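Local coordinates for protein BIS(5'-nucleosyl)-tetraphosphatase (Diadenosine tetraphosphatase), putative (PDB 5CFJ) that probably hydrolyses diadenosine tetraphosphate asymmetrically, as a Nudix-family Ap4A hydrolase of the malaria parasite Plasmodium falciparum, at residues A[46-51]-A[96-101]. Numbering follows the deposited sequence.
Sequences PPKGLH and TTYYLA. With SO4 (sulfate ion), chain B.
The aliphatic stem of K48 runs past the hydroxyl of Y98 without a hydrogen bond between them: K48 CD comes within 3.3 Å of Y98 OH, whereas K48 NZ stays 4.9 Å from that oxygen and continues to a sulfate ion, probably from the crystallisation liquor. The amine end of that chain bends at its last torsion (chi4 57°), and K48 NZ donates to sulfate O1 over 2.8 Å, with a second, weak bond to O2. Beside the lysine, P46 meets the CE1 side of the phenol ring obliquely, its CG 3.6 Å from Y98 CE1 and its CD equally near Y98 OH; proline and tyrosine side chains cross at about a right angle. A face of the same ring is covered near its rim by the T96 methyl, whose CG2 lies 3.4 Å above the ring plane and also meets K48 CD at 3.7 Å. The T96 rotamer (chi1 -60°) sets CG2 anti to the backbone N, and OG1 bonds to Y87 OH, which also hydrogen-bonds the sulfate, as do H43 NE2 and K94 NZ. No hydrogen bond joins the two segments, and their nearest CA pair, K48 and Y98, stands 7.9 Å apart: the contact is made almost wholly by side chains, with the P47 carbonyl at the tyrosine ring edge. Strands 44-50 and 92-103 both pair with strand 6-16 in the Nudix sheet, and the last three residues of segment 46-51 open the Nudix box, 49-70. A lysine stem flanked by the T96 methyl and the Y98 hydroxyl, presenting its amine beside K94 and H43, suits an anionic group, consistent with a phosphate-bearing substrate.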
ATOM      1  N   PRO A  46      -2.572   2.063   0.486  1.00 12.73           N
ATOM      2  CA  PRO A  46      -1.250   1.970  -0.143  1.00 12.99           C
ATOM      3  C   PRO A  46      -1.346   2.302  -1.635  1.00 12.47           C
ATOM      4  O   PRO A  46      -2.449   2.402  -2.182  1.00 13.41           O
ATOM      5  CB  PRO A  46      -0.849   0.500   0.081  1.00 13.33           C
ATOM      6  CG  PRO A  46      -1.771   0.003   1.172  1.00 13.24           C
ATOM      7  CD  PRO A  46      -3.047   0.753   0.968  1.00 13.51           C
ATOM      8  N   PRO A  47      -0.197   2.493  -2.294  1.00 12.51           N
ATOM      9  CA  PRO A  47      -0.198   2.676  -3.749  1.00 14.09           C
ATOM     10  C   PRO A  47      -0.776   1.444  -4.454  1.00 13.96           C
ATOM     11  O   PRO A  47      -0.405   0.327  -4.115  1.00 15.08           O
ATOM     12  CB  PRO A  47       1.286   2.858  -4.081  1.00 15.45           C
ATOM     13  CG  PRO A  47       1.959   3.142  -2.765  1.00 17.52           C
ATOM     14  CD  PRO A  47       1.167   2.421  -1.746  1.00 13.97           C
ATOM     15  N   LYS A  48      -1.670   1.653  -5.414  1.00 14.33           N
ATOM     16  CA  LYS A  48      -2.324   0.564  -6.128  1.00 13.96           C
ATOM     17  C   LYS A  48      -3.058   1.083  -7.353  1.00 13.92           C
ATOM     18  O   LYS A  48      -3.331   2.282  -7.458  1.00 15.09           O
ATOM     19  CB  LYS A  48      -3.321  -0.161  -5.227  1.00 14.86           C
ATOM     20  CG  LYS A  48      -4.497   0.698  -4.813  1.00 16.46           C
ATOM     21  CD  LYS A  48      -5.562  -0.146  -4.152  1.00 18.83           C
ATOM     22  CE  LYS A  48      -6.598   0.718  -3.452  1.00 20.18           C
ATOM     23  NZ  LYS A  48      -7.251   1.680  -4.378  1.00 23.73           N
ATOM     24  N   GLY A  49      -3.410   0.175  -8.255  1.00 13.61           N
ATOM     25  CA  GLY A  49      -4.271   0.531  -9.369  1.00 13.81           C
ATOM     26  C   GLY A  49      -4.589  -0.638 -10.273  1.00 14.12           C
ATOM     27  O   GLY A  49      -4.273  -1.788  -9.967  1.00 14.79           O
ATOM     28  N   LEU A  50      -5.221  -0.335 -11.401  1.00 16.01           N
ATOM     29  CA  LEU A  50      -5.673  -1.358 -12.328  1.00 16.88           C
ATOM     30  C   LEU A  50      -4.582  -1.830 -13.286  1.00 16.87           C
ATOM     31  O   LEU A  50      -3.633  -1.103 -13.589  1.00 17.60           O
ATOM     32  CB  LEU A  50      -6.858  -0.839 -13.140  1.00 19.71           C
ATOM     33  CG  LEU A  50      -8.012  -0.222 -12.351  1.00 25.39           C
ATOM     34  CD1 LEU A  50      -9.119   0.196 -13.296  1.00 26.96           C
ATOM     35  CD2 LEU A  50      -8.537  -1.184 -11.304  1.00 26.93           C
ATOM     36  N   HIS A  51      -4.738  -3.061 -13.762  1.00 16.78           N
ATOM     37  CA  HIS A  51      -3.893  -3.621 -14.805  1.00 17.96           C
ATOM     38  C   HIS A  51      -3.787  -2.707 -16.013  1.00 19.50           C
ATOM     39  O   HIS A  51      -4.790  -2.114 -16.416  1.00 19.56           O
ATOM     40  CB  HIS A  51      -4.489  -4.926 -15.325  1.00 17.72           C
ATOM     41  CG  HIS A  51      -4.092  -6.173 -14.583  1.00 16.85           C
ATOM     42  ND1 HIS A  51      -2.859  -6.359 -14.005  1.00 17.25           N
ATOM     43  CD2 HIS A  51      -4.781  -7.326 -14.394  1.00 17.32           C
ATOM     44  CE1 HIS A  51      -2.806  -7.574 -13.472  1.00 18.01           C
ATOM     45  NE2 HIS A  51      -3.958  -8.174 -13.691  1.00 18.73           N
ATOM     46  N   THR A  96      -8.335  -6.453  -4.414  1.00 13.48           N
ATOM     47  CA  THR A  96      -7.044  -5.794  -4.513  1.00 13.27           C
ATOM     48  C   THR A  96      -5.978  -6.712  -3.948  1.00 11.57           C
ATOM     49  O   THR A  96      -6.132  -7.224  -2.851  1.00 12.33           O
ATOM     50  CB  THR A  96      -7.021  -4.457  -3.774  1.00 15.43           C
ATOM     51  OG1 THR A  96      -8.016  -3.597  -4.342  1.00 17.62           O
ATOM     52  CG2 THR A  96      -5.656  -3.810  -3.914  1.00 17.01           C
ATOM     53  N   THR A  97      -4.915  -6.935  -4.712  1.00 11.93           N
ATOM     54  CA  THR A  97      -3.801  -7.742  -4.251  1.00 11.47           C
ATOM     55  C   THR A  97      -2.631  -6.839  -3.915  1.00 11.92           C
ATOM     56  O   THR A  97      -2.221  -6.026  -4.744  1.00 12.40           O
ATOM     57  CB  THR A  97      -3.386  -8.760  -5.302  1.00 12.72           C
ATOM     58  OG1 THR A  97      -4.499  -9.615  -5.586  1.00 13.25           O
ATOM     59  CG2 THR A  97      -2.229  -9.610  -4.820  1.00 13.58           C
ATOM     60  N   TYR A  98      -2.129  -6.962  -2.688  1.00 11.33           N
ATOM     61  CA  TYR A  98      -0.972  -6.203  -2.234  1.00 10.98           C
ATOM     62  C   TYR A  98       0.231  -7.119  -2.097  1.00 10.69           C
ATOM     63  O   TYR A  98       0.115  -8.226  -1.564  1.00 12.17           O
ATOM     64  CB  TYR A  98      -1.252  -5.530  -0.894  1.00 12.31           C
ATOM     65  CG  TYR A  98      -2.277  -4.434  -0.965  1.00 12.34           C
ATOM     66  CD1 TYR A  98      -1.941  -3.174  -1.447  1.00 12.60           C
ATOM     67  CD2 TYR A  98      -3.591  -4.651  -0.549  1.00 13.88           C
ATOM     68  CE1 TYR A  98      -2.879  -2.158  -1.503  1.00 12.99           C
ATOM     69  CE2 TYR A  98      -4.530  -3.640  -0.599  1.00 14.33           C
ATOM     70  CZ  TYR A  98      -4.173  -2.398  -1.084  1.00 12.83           C
ATOM     71  OH  TYR A  98      -5.101  -1.374  -1.144  1.00 15.81           O
ATOM     72  N   TYR A  99       1.379  -6.629  -2.561  1.00 11.28           N
ATOM     73  CA  TYR A  99       2.660  -7.329  -2.474  1.00 11.80           C
ATOM     74  C   TYR A  99       3.537  -6.536  -1.527  1.00 11.12           C
ATOM     75  O   TYR A  99       3.742  -5.347  -1.736  1.00 11.92           O
ATOM     76  CB  TYR A  99       3.326  -7.437  -3.850  1.00 13.03           C
ATOM     77  CG  TYR A  99       2.432  -8.041  -4.917  1.00 13.15           C
ATOM     78  CD1 TYR A  99       1.589  -7.237  -5.671  1.00 13.54           C
ATOM     79  CD2 TYR A  99       2.418  -9.408  -5.155  1.00 14.97           C
ATOM     80  CE1 TYR A  99       0.766  -7.770  -6.643  1.00 14.54           C
ATOM     81  CE2 TYR A  99       1.590  -9.954  -6.132  1.00 14.90           C
ATOM     82  CZ  TYR A  99       0.767  -9.124  -6.859  1.00 14.85           C
ATOM     83  OH  TYR A  99      -0.058  -9.637  -7.823  1.00 18.08           O
ATOM     84  N   LEU A 100       4.047  -7.175  -0.484  1.00 11.12           N
ATOM     85  CA  LEU A 100       4.865  -6.481   0.506  1.00 10.72           C
ATOM     86  C   LEU A 100       6.251  -6.155  -0.029  1.00 11.10           C
ATOM     87  O   LEU A 100       6.885  -6.989  -0.673  1.00 12.68           O
ATOM     88  CB  LEU A 100       4.989  -7.339   1.761  1.00 12.17           C
ATOM     89  CG  LEU A 100       5.718  -6.762   2.981  1.00 12.62           C
ATOM     90  CD1 LEU A 100       4.995  -5.553   3.562  1.00 14.00           C
ATOM     91  CD2 LEU A 100       5.901  -7.829   4.044  1.00 13.91           C
ATOM     92  N   ALA A 101       6.731  -4.951   0.251  1.00 11.00           N
ATOM     93  CA  ALA A 101       8.100  -4.581  -0.097  1.00 11.86           C
ATOM     94  C   ALA A 101       8.675  -3.691   0.987  1.00 11.94           C
ATOM     95  O   ALA A 101       7.940  -2.917   1.600  1.00 12.73           O
ATOM     96  CB  ALA A 101       8.144  -3.874  -1.441  1.00 13.71           C
TER
HETATM   97  S   SO4 B 201     -10.555   1.316  -2.961  1.00 28.47           S
HETATM   98  O1  SO4 B 201      -9.550   2.373  -2.999  1.00 26.24           O
HETATM   99  O2  SO4 B 201     -10.053   0.084  -3.556  1.00 27.47           O
HETATM  100  O3  SO4 B 201     -10.938   1.074  -1.573  1.00 30.68           O
HETATM  101  O4  SO4 B 201     -11.738   1.764  -3.694  1.00 32.52           O